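Local structure of fatty acyl CoA synthetase FADD13 (FATTY-ACYL-CoA SYNTHETASE) (Mycobacterium tuberculosis, 3R44) at residues V438-V443 with I494-T499; G115-I120 with T141-I146. The protein belongs to the AMP-binding (ANL) enzymes, which pair a large N-terminal part with a small C-terminal domain. One frame throughout, in Å; residues are numbered along the deposited sequence.

How the interactions relate
The two contacts lie far apart in the chain, on opposite sides of its centre: their own centres are 44 Å from each other, and their nearest atoms stay about 30 Å apart. Interaction 2 comes first along the sequence and is complete before interaction 1 begins. It pairs two neighbouring strands of a four-stranded parallel sheet in the large AMP-binding part of the protein. Interaction 1 belongs to the C-terminal domain, where the loop between strand 487-490 and helix 504-511 meets outer strand 438-448 of a three-stranded sheet. They share no strand, helix or sheet, so each describes the local build of a different part of this ANL-type enzyme.

Interaction 1: V438-V443 with I494-T499; sequences VSEVAV and IPRNPT
Glu440 and Arg496 meet through a salt bridge that uses a single carboxylate oxygen. Arg496 comes side-on, with NE and NH2 both directed at Glu440 OE1: the NH2 bond is the shorter at 3.0 Å with an N-H...O angle of 155°, and the one from NE to OE1 measures 3.3 Å. The oxygen lies close to the guanidinium plane, at its edge, whereas both nitrogens reach OE1 on its anti side and from the same face of the carboxylate. They lie out of the carboxylate plane, and the two flat groups are turned 39° against each other. Arg496 gets there by staying extended from CG to NE, and its remaining nitrogen, NH1, turns to the carbonyl oxygen of Gly500. In Glu440 CG stands beside the backbone N (chi1 -58°), and the chain carries on extended past CG before presenting OE1.

A water also donates to Glu440 OE1, at 2.8 Å, and accepts from Ile494 N at 2.9 Å. With two N-H groups and a water on it, OE1 would probably draw negative charge toward itself.

Ile494 makes the apolar part of the contact. Its CD1 does the touching: it lies 3.9 Å from Glu440 CB and 4.3 Å from Ala442 CB, resting against the strand between these two side chains.

Ser439 and Glu440 form a classic beta bulge opposite Val460, where strand 438-448 pairs antiparallel with strand 454-461. Ile494 also touches Val460, and Ile502 packs against Ala442, Ile494 and Arg496. Leu507 of helix 504-511 covers Ala442 too, while helix 425-432 packs on Val441 and Val443, so the strand lies between that helix and the loop 494-499.

Interaction 2: G115-I120 with T141-I146; sequences GSKVVI and TVTDWI
Val119 buries the most surface here, its side chain lying alongside the Trp145 indole and pointing the same way. Val119 CB is 3.8 Å from Trp145 CE3, an oblique approach to the ring. Val119 CG2, anti to the carbonyl carbon, crosses the Val142 side chain at about a right angle and comes 3.7 Å from Val142 CG1. That same CG1 lies over one face of the indole, near its rim, so valine, valine and tryptophan form one apolar group.

The carbonyl oxygen of Lys117 collects polar contacts. Thr143 N donates to Lys117 O at 2.8 Å, with weak bonds from Asp144 N and Thr143 OG1 beside it, while the lysine chain crosses Thr143 at CG and NZ.

Ile146 N reaches Val119 O at 2.7 Å, and Val119 N reaches Asp144 O at 2.8 Å, nearly straight bonds of parallel strands 118-121 and 144-147, a beta-alpha-beta unit linked by helix 126-134. On the sheet face away from Val119, Ile146 CB lies 4.2 Å from Ile120 CG1 and Ile146 CG1 4.3 Å from Val118 CG1.

Before the strand, Thr141 OG1 donates to Ser116 O at 2.7 Å, from above the carbonyl plane. The chemistry thus divides: regular backbone bonds fix the strand register, Thr141 OG1 holds Ser116 O, Lys117 O takes Thr143 N with weak help, and apolar side chains meet on both faces.

Interaction 1: V438-V443 with I494-T499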
loop_
_atom_site.group_PDB
_atom_site.type_symbol
_atom_site.label_atom_id
_atom_site.label_comp_id
_atom_site.label_asym_id
_atom_site.label_seq_id
_atom_site.Cartn_x
_atom_site.Cartn_y
_atom_site.Cartn_z
ATOM N N VAL A 438 -16.730 5.023 30.813
ATOM C CA VAL A 438 -16.402 5.225 29.408
ATOM C C VAL A 438 -16.422 3.906 28.628
ATOM O O VAL A 438 -15.694 2.986 28.976
ATOM C CB VAL A 438 -14.999 5.837 29.251
ATOM C CG1 VAL A 438 -14.597 5.793 27.773
ATOM C CG2 VAL A 438 -14.980 7.297 29.814
ATOM N N SER A 439 -17.192 3.818 27.544
ATOM C CA SER A 439 -17.203 2.577 26.765
ATOM C C SER A 439 -16.322 2.631 25.536
ATOM O O SER A 439 -15.807 1.608 25.134
ATOM C CB SER A 439 -18.614 2.141 26.345
ATOM O OG SER A 439 -19.343 3.120 25.684
ATOM N N GLU A 440 -16.214 3.796 24.911
ATOM C CA GLU A 440 -15.399 3.947 23.723
ATOM C C GLU A 440 -14.820 5.356 23.696
ATOM O O GLU A 440 -15.424 6.305 24.221
ATOM C CB GLU A 440 -16.196 3.749 22.411
ATOM C CG GLU A 440 -16.929 2.418 22.161
ATOM C CD GLU A 440 -18.018 2.601 21.097
ATOM O OE1 GLU A 440 -17.684 2.750 19.904
ATOM O OE2 GLU A 440 -19.202 2.620 21.464
ATOM N N VAL A 441 -13.660 5.484 23.060
ATOM C CA VAL A 441 -13.013 6.810 22.864
ATOM C C VAL A 441 -12.231 6.844 21.568
ATOM O O VAL A 441 -11.564 5.866 21.202
ATOM C CB VAL A 441 -12.092 7.221 24.064
ATOM C CG1 VAL A 441 -11.008 6.228 24.278
ATOM C CG2 VAL A 441 -11.486 8.623 23.845
ATOM N N ALA A 442 -12.339 7.939 20.842
ATOM C CA ALA A 442 -11.493 8.178 19.674
ATOM C C ALA A 442 -11.014 9.575 19.799
ATOM O O ALA A 442 -11.823 10.463 20.059
ATOM C CB ALA A 442 -12.298 8.053 18.417
ATOM N N VAL A 443 -9.729 9.818 19.502
ATOM C CA VAL A 443 -9.128 11.153 19.567
ATOM C C VAL A 443 -8.720 11.588 18.159
ATOM O O VAL A 443 -8.111 10.793 17.410
ATOM C CB VAL A 443 -7.927 11.208 20.541
ATOM C CG1 VAL A 443 -7.120 12.553 20.412
ATOM C CG2 VAL A 443 -8.411 10.997 22.000
ATOM N N ILE A 494 -19.634 6.607 17.787
ATOM C CA ILE A 494 -18.477 6.889 16.978
ATOM C C ILE A 494 -18.636 6.163 15.627
ATOM O O ILE A 494 -19.122 5.035 15.580
ATOM C CB ILE A 494 -17.214 6.416 17.739
ATOM C CG1 ILE A 494 -16.974 7.388 18.899
ATOM C CG2 ILE A 494 -15.988 6.344 16.830
ATOM C CD1 ILE A 494 -16.052 6.744 19.980
ATOM N N PRO A 495 -18.223 6.815 14.528
ATOM C CA PRO A 495 -18.387 6.172 13.213
ATOM C C PRO A 495 -17.408 5.009 12.998
ATOM O O PRO A 495 -16.183 5.171 13.129
ATOM C CB PRO A 495 -18.161 7.324 12.242
ATOM C CG PRO A 495 -17.160 8.202 12.931
ATOM C CD PRO A 495 -17.558 8.125 14.410
ATOM N N ARG A 496 -17.948 3.838 12.709
ATOM C CA ARG A 496 -17.127 2.683 12.402
ATOM C C ARG A 496 -17.586 2.011 11.123
ATOM O O ARG A 496 -18.752 2.111 10.742
ATOM C CB ARG A 496 -17.200 1.664 13.498
ATOM C CG ARG A 496 -16.498 2.031 14.789
ATOM C CD ARG A 496 -16.949 0.972 15.820
ATOM N NE ARG A 496 -16.587 1.395 17.153
ATOM C CZ ARG A 496 -15.449 1.066 17.725
ATOM N NH1 ARG A 496 -14.583 0.304 17.078
ATOM N NH2 ARG A 496 -15.182 1.495 18.951
ATOM N N ASN A 497 -16.670 1.317 10.456
ATOM C CA ASN A 497 -17.029 0.661 9.198
ATOM C C ASN A 497 -17.598 -0.727 9.518
ATOM O O ASN A 497 -17.613 -1.085 10.698
ATOM C CB ASN A 497 -15.819 0.686 8.225
ATOM C CG ASN A 497 -14.701 -0.212 8.630
ATOM O OD1 ASN A 497 -14.800 -0.963 9.596
ATOM N ND2 ASN A 497 -13.627 -0.202 7.839
ATOM N N PRO A 498 -18.051 -1.523 8.516
ATOM C CA PRO A 498 -18.648 -2.806 8.933
ATOM C C PRO A 498 -17.718 -3.810 9.624
ATOM O O PRO A 498 -18.194 -4.753 10.275
ATOM C CB PRO A 498 -19.139 -3.395 7.601
ATOM C CG PRO A 498 -19.483 -2.092 6.791
ATOM C CD PRO A 498 -18.294 -1.273 7.076
ATOM N N THR A 499 -16.411 -3.640 9.403
ATOM C CA THR A 499 -15.412 -4.508 10.017
ATOM C C THR A 499 -14.865 -3.904 11.318
ATOM O O THR A 499 -13.888 -4.420 11.819
ATOM C CB THR A 499 -14.253 -4.837 9.032
ATOM O OG1 THR A 499 -13.867 -3.656 8.319
ATOM C CG2 THR A 499 -14.708 -5.910 8.038
HETATM O O HOH W 1 -20.047 3.967 18.889
#

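Interaction 2: G115-I120 with T141-I146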
loop_
_atom_site.group_PDB
_atom_site.type_symbol
_atom_site.label_atom_id
_atom_site.label_comp_id
_atom_site.label_asym_id
_atom_site.label_seq_id
_atom_site.Cartn_x
_atom_site.Cartn_y
_atom_site.Cartn_z
ATOM N N GLY A 115 8.866 15.069 -12.835
ATOM C CA GLY A 115 9.474 15.480 -14.097
ATOM C C GLY A 115 9.269 14.406 -15.150
ATOM O O GLY A 115 10.184 14.156 -16.008
ATOM N N SER A 116 8.094 13.764 -15.086
ATOM C CA SER A 116 7.726 12.735 -16.054
ATOM C C SER A 116 7.827 13.298 -17.453
ATOM O O SER A 116 7.366 14.421 -17.742
ATOM C CB SER A 116 6.305 12.200 -15.888
ATOM O OG SER A 116 6.235 11.451 -14.677
ATOM N N LYS A 117 8.386 12.478 -18.325
ATOM C CA LYS A 117 8.559 12.832 -19.729
ATOM C C LYS A 117 7.408 12.346 -20.596
ATOM O O LYS A 117 7.029 12.973 -21.556
ATOM C CB LYS A 117 9.873 12.206 -20.185
ATOM C CG LYS A 117 10.343 12.532 -21.565
ATOM C CD LYS A 117 11.829 12.090 -21.705
ATOM C CE LYS A 117 12.343 12.353 -23.121
ATOM N NZ LYS A 117 12.169 13.778 -23.539
ATOM N N VAL A 118 6.872 11.172 -20.267
ATOM C CA VAL A 118 5.836 10.535 -21.047
ATOM C C VAL A 118 4.745 10.182 -20.087
ATOM O O VAL A 118 5.040 9.740 -18.980
ATOM C CB VAL A 118 6.394 9.256 -21.736
ATOM C CG1 VAL A 118 5.282 8.374 -22.315
ATOM C CG2 VAL A 118 7.421 9.667 -22.848
ATOM N N VAL A 119 3.509 10.392 -20.494
ATOM C CA VAL A 119 2.355 10.018 -19.686
ATOM C C VAL A 119 1.510 9.042 -20.480
ATOM O O VAL A 119 1.078 9.361 -21.591
ATOM C CB VAL A 119 1.537 11.246 -19.279
ATOM C CG1 VAL A 119 0.269 10.820 -18.517
ATOM C CG2 VAL A 119 2.481 12.193 -18.423
ATOM N N ILE A 120 1.334 7.847 -19.934
ATOM C CA ILE A 120 0.502 6.824 -20.577
ATOM C C ILE A 120 -0.791 6.690 -19.768
ATOM O O ILE A 120 -0.727 6.374 -18.569
ATOM C CB ILE A 120 1.234 5.497 -20.719
ATOM C CG1 ILE A 120 2.528 5.678 -21.536
ATOM C CG2 ILE A 120 0.297 4.488 -21.437
ATOM C CD1 ILE A 120 3.341 4.499 -21.589
ATOM N N THR A 141 7.754 19.121 -18.399
ATOM C CA THR A 141 8.622 18.009 -18.761
ATOM C C THR A 141 7.925 16.992 -19.681
ATOM O O THR A 141 8.603 16.214 -20.335
ATOM C CB THR A 141 9.147 17.288 -17.478
ATOM O OG1 THR A 141 8.028 16.851 -16.679
ATOM C CG2 THR A 141 10.030 18.242 -16.641
ATOM N N VAL A 142 6.586 16.980 -19.703
ATOM C CA VAL A 142 5.842 15.971 -20.468
ATOM C C VAL A 142 5.931 16.294 -21.965
ATOM O O VAL A 142 5.396 17.284 -22.408
ATOM C CB VAL A 142 4.380 15.845 -20.046
ATOM C CG1 VAL A 142 3.717 14.748 -20.852
ATOM C CG2 VAL A 142 4.257 15.522 -18.487
ATOM N N THR A 143 6.640 15.465 -22.721
ATOM C CA THR A 143 6.763 15.641 -24.169
ATOM C C THR A 143 5.749 14.742 -24.897
ATOM O O THR A 143 5.454 14.940 -26.068
ATOM C CB THR A 143 8.249 15.376 -24.635
ATOM O OG1 THR A 143 8.624 14.016 -24.350
ATOM C CG2 THR A 143 9.236 16.326 -23.913
ATOM N N ASP A 144 5.167 13.783 -24.188
ATOM C CA ASP A 144 4.253 12.844 -24.820
ATOM C C ASP A 144 3.094 12.444 -23.925
ATOM O O ASP A 144 3.312 12.031 -22.794
ATOM C CB ASP A 144 5.039 11.618 -25.270
ATOM C CG ASP A 144 5.699 11.836 -26.600
ATOM O OD1 ASP A 144 4.950 12.060 -27.588
ATOM O OD2 ASP A 144 6.949 11.867 -26.658
ATOM N N TRP A 145 1.874 12.588 -24.429
ATOM C CA TRP A 145 0.679 12.067 -23.748
ATOM C C TRP A 145 0.022 10.954 -24.588
ATOM O O TRP A 145 -0.449 11.213 -25.691
ATOM C CB TRP A 145 -0.307 13.186 -23.517
ATOM C CG TRP A 145 0.250 14.449 -22.915
ATOM C CD1 TRP A 145 0.923 15.444 -23.557
ATOM C CD2 TRP A 145 0.124 14.861 -21.551
ATOM N NE1 TRP A 145 1.251 16.455 -22.660
ATOM C CE2 TRP A 145 0.765 16.111 -21.424
ATOM C CE3 TRP A 145 -0.445 14.276 -20.410
ATOM C CZ2 TRP A 145 0.839 16.794 -20.203
ATOM C CZ3 TRP A 145 -0.370 14.964 -19.195
ATOM C CH2 TRP A 145 0.265 16.205 -19.107
ATOM N N ILE A 146 0.042 9.728 -24.083
ATOM C CA ILE A 146 -0.242 8.563 -24.902
ATOM C C ILE A 146 -1.440 7.891 -24.283
ATOM O O ILE A 146 -1.313 7.301 -23.219
ATOM C CB ILE A 146 0.955 7.553 -24.960
ATOM C CG1 ILE A 146 2.267 8.232 -25.415
ATOM C CG2 ILE A 146 0.658 6.449 -25.947
ATOM C CD1 ILE A 146 2.199 8.785 -26.860
#